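PDB 3R1P: odorant binding protein, antennal from Anopheles gambiae, which probably binds small hydrophobic odorant molecules in the mosquito antenna, and holds a palmitic acid molecule in this crystal. Local coordinates for residues Ser28-Val40 with His114-Leu126. Sequence-based numbering, arbitrary orientation.
Sequences SEEQLRTCLDGTV and HDEVIKFCHLLVL. With PLM (palmitic acid), chain G.
The disulfide Cys35-Cys121, one of four that brace this all-helical odorant-binding protein, fastens the 3-10 turn 34-37 to the helix 114-125. Its sulfurs, Cys35 SG and Cys121 SG, lie 2.0 Å apart with a dihedral of 65°. Cys121 extends SG anti to its backbone N, while Cys35 tucks its own between backbone N and carbonyl carbon (chi1 66°), and the two meet between the backbones, where both cysteines are buried. Leu36 roofs the bridge: though its CB points away, the long chain brings CD2 back to 3.7 Å from Cys121 SG, and to the edge of the His122 ring and the CD2 methyl of Leu126. Toward the helix start, Gly38 lets the backbones close to 4.5 Å between Gly38 CA and His114 CA; its positive phi of 95° suits glycine, and with no side chain it leaves room for the His114 ring, whose CD2 comes edge-on to Asp37 O. Ile118 CG1 lies 3.5 Å from Gly38 N, while branched Val117 packs CG1 3.4 Å from Gly38 O and turns CG2 to Val40 CG2. No hydrogen bond spans the two segments, so covalent bond and packing join them. In the PBP/GOBP fold such helices enclose a hydrophobic pocket, and here Phe120, whose ring leads away from 28-40, sets CB 3.6 Å from CC of the palmitic acid. Past the bridge, Val125 CG1 meets Arg33 CG and Glu29 OE1; Glu29 OE2 is hydrogen-bonded to His18 of helix 11-25.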
# COMPACT_ATOMS: atom_id res chain seq x y z
N SER A 28 -2.48 14.00 -0.49
CA SER A 28 -2.20 14.90 0.62
C SER A 28 -1.93 14.12 1.90
O SER A 28 -2.36 12.96 2.01
CB SER A 28 -3.37 15.86 0.81
OG SER A 28 -4.51 15.19 1.32
N GLU A 29 -1.26 14.75 2.88
CA GLU A 29 -1.00 14.14 4.18
C GLU A 29 -2.33 13.79 4.87
O GLU A 29 -2.43 12.71 5.45
CB GLU A 29 -0.13 15.03 5.07
CG GLU A 29 1.36 14.88 4.78
CD GLU A 29 2.09 13.71 5.42
OE1 GLU A 29 1.49 12.99 6.25
OE2 GLU A 29 3.30 13.54 5.13
N GLU A 30 -3.35 14.67 4.73
CA GLU A 30 -4.70 14.50 5.29
C GLU A 30 -5.36 13.24 4.75
O GLU A 30 -5.98 12.52 5.52
CB GLU A 30 -5.60 15.70 4.93
CG GLU A 30 -5.30 17.00 5.64
CD GLU A 30 -6.30 17.36 6.72
OE1 GLU A 30 -7.49 16.98 6.61
OE2 GLU A 30 -5.90 18.09 7.65
N GLN A 31 -5.23 12.99 3.42
CA GLN A 31 -5.81 11.81 2.74
C GLN A 31 -5.19 10.52 3.25
O GLN A 31 -5.91 9.54 3.45
CB GLN A 31 -5.66 11.92 1.22
CG GLN A 31 -6.71 12.82 0.56
CD GLN A 31 -6.40 13.16 -0.88
OE1 GLN A 31 -5.24 13.19 -1.32
NE2 GLN A 31 -7.44 13.49 -1.63
N LEU A 32 -3.87 10.52 3.48
CA LEU A 32 -3.14 9.34 3.97
C LEU A 32 -3.34 9.12 5.46
O LEU A 32 -3.47 7.97 5.89
CB LEU A 32 -1.65 9.46 3.64
CG LEU A 32 -1.30 9.59 2.15
CD1 LEU A 32 0.17 9.81 1.99
CD2 LEU A 32 -1.76 8.38 1.36
N ARG A 33 -3.40 10.22 6.23
CA ARG A 33 -3.59 10.24 7.69
C ARG A 33 -4.87 9.59 8.18
O ARG A 33 -5.00 9.35 9.39
CB ARG A 33 -3.42 11.65 8.24
CG ARG A 33 -1.97 11.90 8.55
CD ARG A 33 -1.81 13.14 9.36
NE ARG A 33 -0.56 13.15 10.14
CZ ARG A 33 -0.49 13.38 11.45
NH1 ARG A 33 -1.60 13.55 12.17
NH2 ARG A 33 0.69 13.42 12.06
N THR A 34 -5.78 9.23 7.24
CA THR A 34 -7.01 8.50 7.54
C THR A 34 -6.66 7.11 8.07
O THR A 34 -7.46 6.52 8.78
CB THR A 34 -7.95 8.41 6.33
OG1 THR A 34 -7.27 7.76 5.25
CG2 THR A 34 -8.49 9.76 5.90
N CYS A 35 -5.44 6.61 7.76
CA CYS A 35 -4.94 5.32 8.23
C CYS A 35 -4.75 5.22 9.76
O CYS A 35 -4.65 4.11 10.28
CB CYS A 35 -3.67 4.90 7.47
SG CYS A 35 -2.21 5.96 7.76
N LEU A 36 -4.63 6.37 10.47
CA LEU A 36 -4.38 6.43 11.92
C LEU A 36 -5.39 5.70 12.81
O LEU A 36 -5.02 5.30 13.92
CB LEU A 36 -4.06 7.86 12.41
CG LEU A 36 -2.72 8.47 11.97
CD1 LEU A 36 -2.69 9.97 12.25
CD2 LEU A 36 -1.53 7.77 12.64
N ASP A 37 -6.62 5.50 12.32
CA ASP A 37 -7.68 4.76 13.02
C ASP A 37 -7.87 3.34 12.42
O ASP A 37 -8.80 2.63 12.80
CB ASP A 37 -9.00 5.56 13.00
CG ASP A 37 -9.68 5.77 11.66
OD1 ASP A 37 -9.19 5.23 10.65
OD2 ASP A 37 -10.70 6.48 11.62
N GLY A 38 -6.98 2.95 11.51
CA GLY A 38 -7.01 1.64 10.86
C GLY A 38 -7.73 1.58 9.52
O GLY A 38 -7.83 0.51 8.93
N THR A 39 -8.25 2.73 9.04
CA THR A 39 -8.95 2.72 7.75
C THR A 39 -7.96 2.75 6.57
O THR A 39 -7.02 3.54 6.59
CB THR A 39 -9.96 3.86 7.64
OG1 THR A 39 -9.31 5.10 7.84
CG2 THR A 39 -11.12 3.74 8.62
N VAL A 40 -8.18 1.91 5.55
CA VAL A 40 -7.33 1.94 4.36
C VAL A 40 -7.75 3.20 3.58
O VAL A 40 -8.95 3.34 3.30
CB VAL A 40 -7.42 0.66 3.49
CG1 VAL A 40 -6.56 0.79 2.23
CG2 VAL A 40 -7.01 -0.57 4.30
N HIS A 114 -7.57 -4.10 11.75
CA HIS A 114 -7.28 -2.70 12.09
C HIS A 114 -5.84 -2.48 12.58
O HIS A 114 -5.21 -1.51 12.18
CB HIS A 114 -8.28 -2.17 13.13
CG HIS A 114 -9.56 -1.68 12.54
ND1 HIS A 114 -10.56 -2.56 12.17
CD2 HIS A 114 -9.97 -0.42 12.30
CE1 HIS A 114 -11.54 -1.80 11.70
NE2 HIS A 114 -11.23 -0.51 11.77
N ASP A 115 -5.34 -3.41 13.43
CA ASP A 115 -4.00 -3.41 14.03
C ASP A 115 -2.89 -3.41 12.98
O ASP A 115 -1.89 -2.71 13.16
CB ASP A 115 -3.83 -4.61 14.98
CG ASP A 115 -4.92 -4.73 16.03
OD1 ASP A 115 -4.63 -4.44 17.22
OD2 ASP A 115 -6.06 -5.11 15.66
N GLU A 116 -3.04 -4.19 11.89
CA GLU A 116 -2.03 -4.24 10.83
C GLU A 116 -1.95 -2.94 10.06
O GLU A 116 -0.84 -2.43 9.87
CB GLU A 116 -2.15 -5.46 9.91
CG GLU A 116 -3.56 -5.87 9.53
CD GLU A 116 -3.75 -7.34 9.21
OE1 GLU A 116 -2.85 -8.15 9.54
OE2 GLU A 116 -4.81 -7.69 8.65
N VAL A 117 -3.12 -2.37 9.67
CA VAL A 117 -3.17 -1.08 8.96
C VAL A 117 -2.46 0.00 9.82
O VAL A 117 -1.60 0.70 9.30
CB VAL A 117 -4.60 -0.67 8.52
CG1 VAL A 117 -4.62 0.69 7.84
CG2 VAL A 117 -5.22 -1.73 7.60
N ILE A 118 -2.81 0.09 11.13
CA ILE A 118 -2.24 1.06 12.07
C ILE A 118 -0.70 0.97 12.17
O ILE A 118 -0.03 2.00 12.11
CB ILE A 118 -2.96 0.99 13.46
CG1 ILE A 118 -4.42 1.48 13.35
CG2 ILE A 118 -2.21 1.81 14.52
CD1 ILE A 118 -5.34 1.22 14.61
N LYS A 119 -0.16 -0.25 12.29
CA LYS A 119 1.28 -0.49 12.37
C LYS A 119 2.03 0.03 11.14
O LYS A 119 3.01 0.76 11.31
CB LYS A 119 1.58 -1.98 12.61
CG LYS A 119 1.33 -2.39 14.06
CD LYS A 119 1.52 -3.89 14.26
CE LYS A 119 1.16 -4.33 15.66
NZ LYS A 119 1.44 -5.77 15.88
N PHE A 120 1.53 -0.27 9.92
CA PHE A 120 2.12 0.23 8.67
C PHE A 120 1.91 1.74 8.56
O PHE A 120 2.80 2.45 8.09
CB PHE A 120 1.54 -0.50 7.44
CG PHE A 120 2.09 -1.89 7.26
CD1 PHE A 120 3.37 -2.09 6.76
CD2 PHE A 120 1.32 -3.01 7.57
CE1 PHE A 120 3.88 -3.38 6.59
CE2 PHE A 120 1.84 -4.29 7.42
CZ PHE A 120 3.11 -4.47 6.93
N CYS A 121 0.74 2.22 9.03
CA CYS A 121 0.39 3.64 9.04
C CYS A 121 1.43 4.42 9.85
O CYS A 121 1.96 5.40 9.35
CB CYS A 121 -1.02 3.84 9.59
SG CYS A 121 -1.56 5.57 9.65
N HIS A 122 1.74 3.96 11.08
CA HIS A 122 2.72 4.59 11.97
C HIS A 122 4.14 4.59 11.38
O HIS A 122 4.82 5.61 11.41
CB HIS A 122 2.74 3.90 13.34
CG HIS A 122 1.51 4.13 14.17
ND1 HIS A 122 1.32 3.43 15.35
CD2 HIS A 122 0.44 4.93 13.97
CE1 HIS A 122 0.16 3.86 15.84
NE2 HIS A 122 -0.41 4.76 15.03
N LEU A 123 4.57 3.43 10.85
CA LEU A 123 5.91 3.23 10.28
C LEU A 123 6.21 4.18 9.12
O LEU A 123 7.29 4.77 9.08
CB LEU A 123 6.07 1.76 9.83
CG LEU A 123 7.41 1.40 9.17
CD1 LEU A 123 8.55 1.42 10.19
CD2 LEU A 123 7.33 0.06 8.47
N LEU A 124 5.26 4.32 8.20
CA LEU A 124 5.40 5.12 7.00
C LEU A 124 5.06 6.61 7.24
O LEU A 124 5.83 7.47 6.76
CB LEU A 124 4.40 4.62 5.94
CG LEU A 124 4.73 3.30 5.27
CD1 LEU A 124 3.47 2.63 4.75
CD2 LEU A 124 5.75 3.49 4.14
N VAL A 125 3.93 6.85 7.90
CA VAL A 125 3.35 8.18 8.00
C VAL A 125 3.80 9.08 9.18
O VAL A 125 3.93 10.27 8.96
CB VAL A 125 1.82 8.11 7.70
CG1 VAL A 125 1.23 9.48 7.49
CG2 VAL A 125 1.55 7.22 6.46
N LEU A 126 4.09 8.56 10.38
CA LEU A 126 4.52 9.44 11.48
C LEU A 126 6.03 9.67 11.46
O LEU A 126 6.76 8.95 10.77
CB LEU A 126 4.07 8.91 12.86
CG LEU A 126 2.60 8.58 13.04
CD1 LEU A 126 2.36 7.91 14.36
CD2 LEU A 126 1.71 9.79 12.85
C1 PLM G . 12.31 -2.04 4.37
O1 PLM G . 13.35 -2.18 5.06
O2 PLM G . 12.30 -2.26 3.14
C2 PLM G . 11.05 -1.59 5.08
C3 PLM G . 9.87 -1.39 4.13
C4 PLM G . 8.52 -1.46 4.84
C5 PLM G . 7.44 -0.68 4.08
C6 PLM G . 6.13 -1.47 3.96
C7 PLM G . 5.20 -0.86 2.91
C8 PLM G . 4.01 -1.77 2.62
C9 PLM G . 2.69 -0.99 2.55
CA PLM G . 1.49 -1.93 2.64
CB PLM G . 0.18 -1.17 2.80
CC PLM G . -0.05 -0.79 4.26
CD PLM G . -1.54 -0.79 4.63
CE PLM G . -2.31 0.45 4.15
CF PLM G . -1.43 1.63 3.73
CG PLM G . -0.96 2.43 4.93